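Local coordinates for protein probable dehydrogenase (Bordetella bronchiseptica, PDB 3MOI) that probably acts as an NAD(P)-dependent oxidoreductase of the GFO/IDH/MocA family, pairing a Rossmann-fold nucleotide-binding domain with a mixed-sheet C-terminal domain, at residues 152-156 and 157-161; 173-176 and 177-181; 371-374 and 375-378. All blocks are in the same frame, centred on the assembly; numbering follows the deposited sequence.

Interaction 1. Residues 152-156 and 157-161; sequences NYTDF and LYRPR
Asp155, Phe156, Arg159 and Arg161 meet around a beta-turn of type I/III character at 155-158, where strand 145-153 runs out into the loop leading to helix 174-177, in the GFO/IDH/MocA C-terminal domain. Backbone bonds shape the turn: Tyr158 N reaches Asp155 O at 2.9 Å, and Arg159 N reaches Phe156 O at 3.2 Å, consistent with the short 3-10 piece at Phe156 and Leu157.

The ionic part is a local salt bridge. With the Arg159 chain extended from CG to NE, its NE meets Asp155 OD2 at 2.8 Å, the acceptor lying in the guanidinium plane and the N-H pointing at it almost straight; a second bond from NH2 is weak. The carboxylate is turned 71° from the guanidinium, and a single oxygen takes both bonds.

Arg161 supplies the cation-pi part. Its CZ sits 4.0 Å from the Phe156 ring centroid, with NH2 the closest atom, above the face and displaced toward the rim. Phe156 CG stands anti to the backbone N (chi1 168°), which sets the ring beside its own carbonyl, and Arg161 can serve both. Arg161 NH1 also pairs with Glu165, while Tyr158 OH bonds to Asp205. Phe156 O is gripped from opposite faces of its plane, by Arg159 N on one and on the other by Arg161 NH2, 3.0 Å away with an N-H angle of 173°.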
# COMPACT_ATOMS: atom_id res chain seq x y z
N ASN A 152 2.57 -7.05 1.65
CA ASN A 152 2.97 -8.40 1.33
C ASN A 152 1.67 -9.15 1.27
O ASN A 152 0.97 -9.13 2.23
CB ASN A 152 3.85 -8.95 2.42
CG ASN A 152 4.71 -10.15 1.95
OD1 ASN A 152 4.59 -10.59 0.82
ND2 ASN A 152 5.59 -10.67 2.84
N TYR A 153 1.31 -9.71 0.14
CA TYR A 153 0.21 -10.66 0.01
C TYR A 153 0.85 -12.02 -0.27
O TYR A 153 1.74 -12.14 -1.15
CB TYR A 153 -0.74 -10.26 -1.17
CG TYR A 153 -1.39 -8.90 -0.96
CD1 TYR A 153 -0.65 -7.74 -0.97
CD2 TYR A 153 -2.75 -8.79 -0.72
CE1 TYR A 153 -1.25 -6.51 -0.76
CE2 TYR A 153 -3.35 -7.57 -0.51
CZ TYR A 153 -2.61 -6.44 -0.50
OH TYR A 153 -3.24 -5.23 -0.30
N THR A 154 0.35 -13.05 0.40
CA THR A 154 1.15 -14.27 0.70
C THR A 154 0.23 -15.46 0.81
O THR A 154 -1.00 -15.27 0.73
CB THR A 154 1.75 -14.01 2.03
OG1 THR A 154 3.04 -13.45 1.83
CG2 THR A 154 1.78 -15.13 2.89
N ASP A 155 0.80 -16.67 0.98
CA ASP A 155 -0.02 -17.87 1.19
C ASP A 155 0.16 -18.50 2.57
O ASP A 155 -0.18 -19.70 2.78
CB ASP A 155 0.24 -18.89 0.11
CG ASP A 155 1.63 -19.52 0.20
OD1 ASP A 155 1.95 -20.33 -0.74
OD2 ASP A 155 2.37 -19.17 1.19
N PHE A 156 0.59 -17.68 3.51
CA PHE A 156 1.04 -18.08 4.81
C PHE A 156 -0.02 -18.90 5.53
O PHE A 156 0.24 -19.98 6.07
CB PHE A 156 1.41 -16.83 5.64
CG PHE A 156 1.62 -17.09 7.10
CD1 PHE A 156 2.90 -17.35 7.60
CD2 PHE A 156 0.58 -17.02 7.97
CE1 PHE A 156 3.12 -17.59 8.95
CE2 PHE A 156 0.79 -17.24 9.34
CZ PHE A 156 2.07 -17.55 9.82
N LEU A 157 -1.24 -18.42 5.54
CA LEU A 157 -2.21 -19.12 6.35
C LEU A 157 -2.44 -20.55 5.81
O LEU A 157 -2.87 -21.40 6.57
CB LEU A 157 -3.55 -18.36 6.42
CG LEU A 157 -4.45 -18.86 7.57
CD1 LEU A 157 -3.85 -18.45 8.87
CD2 LEU A 157 -5.91 -18.37 7.45
N TYR A 158 -2.17 -20.81 4.53
CA TYR A 158 -2.45 -22.12 3.99
C TYR A 158 -1.21 -23.00 3.79
O TYR A 158 -1.28 -23.98 3.11
CB TYR A 158 -3.29 -21.99 2.71
CG TYR A 158 -4.65 -21.40 3.05
CD1 TYR A 158 -5.72 -22.21 3.44
CD2 TYR A 158 -4.84 -20.03 3.07
CE1 TYR A 158 -6.97 -21.65 3.78
CE2 TYR A 158 -6.07 -19.49 3.41
CZ TYR A 158 -7.12 -20.31 3.77
OH TYR A 158 -8.31 -19.73 4.09
N ARG A 159 -0.08 -22.64 4.40
CA ARG A 159 1.04 -23.55 4.49
C ARG A 159 0.69 -24.56 5.58
O ARG A 159 -0.19 -24.32 6.39
CB ARG A 159 2.32 -22.79 4.85
CG ARG A 159 2.57 -21.60 3.96
CD ARG A 159 3.94 -21.02 4.10
NE ARG A 159 4.00 -19.76 3.38
CZ ARG A 159 4.71 -18.68 3.73
NH1 ARG A 159 5.48 -18.68 4.81
NH2 ARG A 159 4.63 -17.59 2.97
N PRO A 160 1.34 -25.71 5.58
CA PRO A 160 1.00 -26.75 6.55
C PRO A 160 1.32 -26.40 8.00
O PRO A 160 2.45 -26.10 8.30
CB PRO A 160 1.86 -27.94 6.08
CG PRO A 160 2.00 -27.74 4.63
CD PRO A 160 2.08 -26.26 4.43
N ARG A 161 0.33 -26.51 8.89
CA ARG A 161 0.44 -26.04 10.26
C ARG A 161 -0.03 -27.04 11.30
O ARG A 161 -0.95 -27.83 11.06
CB ARG A 161 -0.41 -24.79 10.44
CG ARG A 161 -0.10 -23.67 9.50
CD ARG A 161 1.05 -22.79 9.97
NE ARG A 161 1.36 -21.81 8.93
CZ ARG A 161 2.54 -21.24 8.73
NH1 ARG A 161 3.61 -21.51 9.50
NH2 ARG A 161 2.67 -20.37 7.73

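Interaction 2. Residues 173-176 and 177-181; sequences GIIY and NQLPH
Asn177 folds back onto the start of its own helical turn, its amide ND2 donating to Gly173 O at 2.7 Å. The torsion responsible is chi1 of -60°, which puts CG beside the backbone N and opposite the carbonyl carbon, so the amide lies next to the N-cap residue Gly173. The carbonyl oxygen is slightly out of the amide plane, and Asn177 N adds a weak bond to the same atom; ND2 also bonds to Gly171 O.

Ile174 O is likewise shared. Leu179 N approaches nearly along its C=O axis at 3.0 Å, with an almost straight N-H angle of 177°, whereas Gln178 N comes from above the carbonyl plane at 3.1 Å. This change from an i+4 to an i+5 partner accompanies the departure of Gln178 from helical backbone angles, between helix 174-177 and helix 179-190.

The apolar contacts belong to Leu179, whose two methyl groups divide between two isoleucines. CD1 meets Ile174 CD1 at 3.6 Å, the side chains crossing obliquely; Ile174 places CG1 between its backbone N and carbonyl carbon (chi1 69°). CD2 approaches Ile175 CD1, and there the chains lie side by side, pointing the same way. Pro180 fits its ring against the preceding turn, CG lying 3.5 Å from Tyr176 O.

Ile174 and Leu179 pack on Tyr230 of strand 225-231 and Cys214 of strand 213-220, while Ile175, Tyr176 and Pro180 face helix 362-381.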
# COMPACT_ATOMS: atom_id res chain seq x y z
N GLY A 173 -0.75 -17.19 13.82
CA GLY A 173 -1.26 -16.17 12.96
C GLY A 173 -0.29 -15.08 12.68
O GLY A 173 0.83 -14.99 13.25
N ILE A 174 -0.75 -14.20 11.82
CA ILE A 174 0.14 -13.29 11.21
C ILE A 174 0.62 -12.19 12.15
O ILE A 174 1.64 -11.57 11.85
CB ILE A 174 -0.43 -12.66 9.90
CG1 ILE A 174 -1.58 -11.71 10.17
CG2 ILE A 174 -0.88 -13.72 8.89
CD1 ILE A 174 -1.38 -10.34 9.42
N ILE A 175 -0.06 -11.93 13.27
CA ILE A 175 0.35 -10.85 14.10
C ILE A 175 1.72 -11.11 14.73
O ILE A 175 2.58 -10.19 14.90
CB ILE A 175 -0.65 -10.55 15.26
CG1 ILE A 175 -2.03 -10.05 14.74
CG2 ILE A 175 -0.05 -9.47 16.26
CD1 ILE A 175 -2.01 -9.26 13.51
N TYR A 176 1.94 -12.34 15.10
CA TYR A 176 3.19 -12.69 15.75
C TYR A 176 4.24 -13.33 14.84
O TYR A 176 5.42 -13.43 15.18
CB TYR A 176 2.88 -13.68 16.86
CG TYR A 176 2.04 -13.15 17.96
CD1 TYR A 176 2.53 -12.12 18.79
CD2 TYR A 176 0.79 -13.73 18.27
CE1 TYR A 176 1.76 -11.64 19.86
CE2 TYR A 176 -0.00 -13.24 19.32
CZ TYR A 176 0.49 -12.22 20.13
OH TYR A 176 -0.22 -11.77 21.24
N ASN A 177 3.81 -13.82 13.68
CA ASN A 177 4.68 -14.66 12.82
C ASN A 177 5.04 -13.98 11.49
O ASN A 177 5.86 -14.50 10.72
CB ASN A 177 3.96 -16.00 12.61
CG ASN A 177 3.72 -16.72 13.94
OD1 ASN A 177 4.66 -17.19 14.57
ND2 ASN A 177 2.47 -16.76 14.41
N GLN A 178 4.41 -12.84 11.20
CA GLN A 178 4.66 -12.15 9.93
C GLN A 178 4.85 -10.61 10.11
O GLN A 178 5.85 -10.00 9.70
CB GLN A 178 3.55 -12.48 8.97
CG GLN A 178 3.53 -13.96 8.46
CD GLN A 178 4.72 -14.23 7.50
OE1 GLN A 178 5.82 -14.60 7.93
NE2 GLN A 178 4.50 -13.98 6.23
N LEU A 179 3.90 -9.97 10.76
CA LEU A 179 3.98 -8.55 10.96
C LEU A 179 5.34 -8.12 11.59
O LEU A 179 5.87 -7.07 11.25
CB LEU A 179 2.81 -8.16 11.85
CG LEU A 179 1.59 -7.55 11.18
CD1 LEU A 179 1.33 -8.05 9.75
CD2 LEU A 179 0.33 -7.61 12.07
N PRO A 180 5.92 -8.93 12.49
CA PRO A 180 7.19 -8.45 13.02
C PRO A 180 8.24 -8.18 11.93
O PRO A 180 9.07 -7.27 12.06
CB PRO A 180 7.63 -9.54 14.03
CG PRO A 180 6.35 -10.07 14.55
CD PRO A 180 5.39 -10.04 13.28
N HIS A 181 8.19 -8.91 10.83
CA HIS A 181 9.13 -8.64 9.74
C HIS A 181 8.95 -7.23 9.16
O HIS A 181 9.93 -6.53 8.88
CB HIS A 181 9.00 -9.70 8.65
CG HIS A 181 9.39 -11.08 9.07
ND1 HIS A 181 10.60 -11.35 9.69
CD2 HIS A 181 8.79 -12.27 8.87
CE1 HIS A 181 10.68 -12.65 9.93
NE2 HIS A 181 9.61 -13.24 9.42

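Interaction 3. Residues 371-374 and 375-378; sequences VCLA and VLES
Ala374 O receives Ser378 N at 2.8 Å, the shortest of four consecutive i to i+4 bonds across this helical turn, with an N-H angle of 162°. The three preceding bonds, Val375 N to Val371 O, Leu376 N to Cys372 O and Glu377 N to Leu373 O, agree with it, running from 2.9 to 3.1 Å. These four main-chain bonds carry the contact, against a single pair of side chains that meet across it.

Otherwise side chains meet chiefly the carbonyl groups of the previous turn. Val375 sets CG1 anti to the backbone N (chi1 167°) and CG2 beside that N, opposite the carbonyl carbon, which brings CG2 to 3.5 Å from Val371 O; its CB rests on Cys372 O. Leu376 CB lies against Leu373 O, and farther out the two leucines approach loosely, Leu373 CD2 standing 4.4 Å from Leu376 CD1. Glu377 is stretched out beyond CG and exposed, with its CB near the Leu373 and Ala374 carbonyl oxygens. Ser378, by contrast, is buried, and its OG bonds to Arg383 O.

Ala374 and Val375 pack on strand 194-202; Ala374, Glu377 and Ser378 touch Val385 of the outermost strand 385-386, and Ser378 OG also bonds Ala199 N. Regular i to i+4 bonding, apolar sides that meet both this sheet and helices 174-177 and 179-190, and an exposed Glu377 are the marks of an amphipathic alpha-helix packed on the mixed, largely antiparallel sheet of an alpha+beta domain.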
# COMPACT_ATOMS: atom_id res chain seq x y z
N VAL A 371 4.45 -3.37 19.86
CA VAL A 371 3.79 -2.87 18.67
C VAL A 371 2.77 -3.91 18.16
O VAL A 371 1.65 -3.57 17.84
CB VAL A 371 4.80 -2.52 17.58
CG1 VAL A 371 4.09 -2.24 16.28
CG2 VAL A 371 5.69 -1.32 18.04
N CYS A 372 3.15 -5.18 18.12
CA CYS A 372 2.14 -6.21 17.85
C CYS A 372 0.92 -6.11 18.79
O CYS A 372 -0.23 -6.18 18.32
CB CYS A 372 2.72 -7.60 18.03
SG CYS A 372 4.04 -8.02 16.86
N LEU A 373 1.13 -5.94 20.09
CA LEU A 373 -0.02 -5.86 21.02
C LEU A 373 -0.88 -4.67 20.69
O LEU A 373 -2.11 -4.74 20.81
CB LEU A 373 0.41 -5.82 22.51
CG LEU A 373 1.11 -7.13 23.00
CD1 LEU A 373 1.79 -7.00 24.37
CD2 LEU A 373 0.18 -8.33 22.99
N ALA A 374 -0.28 -3.59 20.22
CA ALA A 374 -1.01 -2.39 19.94
C ALA A 374 -1.86 -2.58 18.68
O ALA A 374 -2.98 -2.05 18.56
CB ALA A 374 -0.07 -1.18 19.85
N VAL A 375 -1.37 -3.40 17.75
CA VAL A 375 -2.18 -3.80 16.59
C VAL A 375 -3.41 -4.58 17.06
O VAL A 375 -4.54 -4.33 16.59
CB VAL A 375 -1.36 -4.65 15.60
CG1 VAL A 375 -2.29 -5.33 14.58
CG2 VAL A 375 -0.28 -3.75 14.89
N LEU A 376 -3.23 -5.51 18.00
CA LEU A 376 -4.38 -6.24 18.51
C LEU A 376 -5.35 -5.28 19.20
O LEU A 376 -6.54 -5.36 18.90
CB LEU A 376 -4.00 -7.39 19.43
CG LEU A 376 -3.37 -8.63 18.78
CD1 LEU A 376 -2.65 -9.49 19.84
CD2 LEU A 376 -4.38 -9.46 17.98
N GLU A 377 -4.88 -4.37 20.06
CA GLU A 377 -5.78 -3.43 20.72
C GLU A 377 -6.50 -2.50 19.74
O GLU A 377 -7.72 -2.29 19.87
CB GLU A 377 -5.05 -2.59 21.74
CG GLU A 377 -5.96 -1.61 22.48
CD GLU A 377 -5.22 -0.74 23.53
OE1 GLU A 377 -4.10 -1.13 23.98
OE2 GLU A 377 -5.78 0.34 23.90
N SER A 378 -5.75 -1.91 18.80
CA SER A 378 -6.33 -0.91 17.90
C SER A 378 -7.43 -1.56 17.08
O SER A 378 -8.44 -0.94 16.80
CB SER A 378 -5.29 -0.37 16.94
OG SER A 378 -5.88 0.57 16.11

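Interactions 1 and 2 touch: the Phe156 ring packs on Asn177 CB, with Phe156 CZ 3.7 Å from it, and also against Ile174 and Gln178. Interaction 2 in turn meets interaction 3, where Cys372 SG lies 3.3 Å from Ile175 O and Tyr176 reaches Leu373 and Leu376. Interactions 1 and 3 stay apart, their nearest atoms about 12 Å from each other, so 173-181 is the bridge between them. Chemistry follows place: partly buried interaction 1 adds an arginine salt bridge and a cation-pi contact to its turn's backbone bonds, buried interaction 2 uses shared carbonyls and branched aliphatic chains, and interaction 3 regular helix bonding, largely buried, with Leu373 and Leu376 partly exposed and Glu377 at the surface.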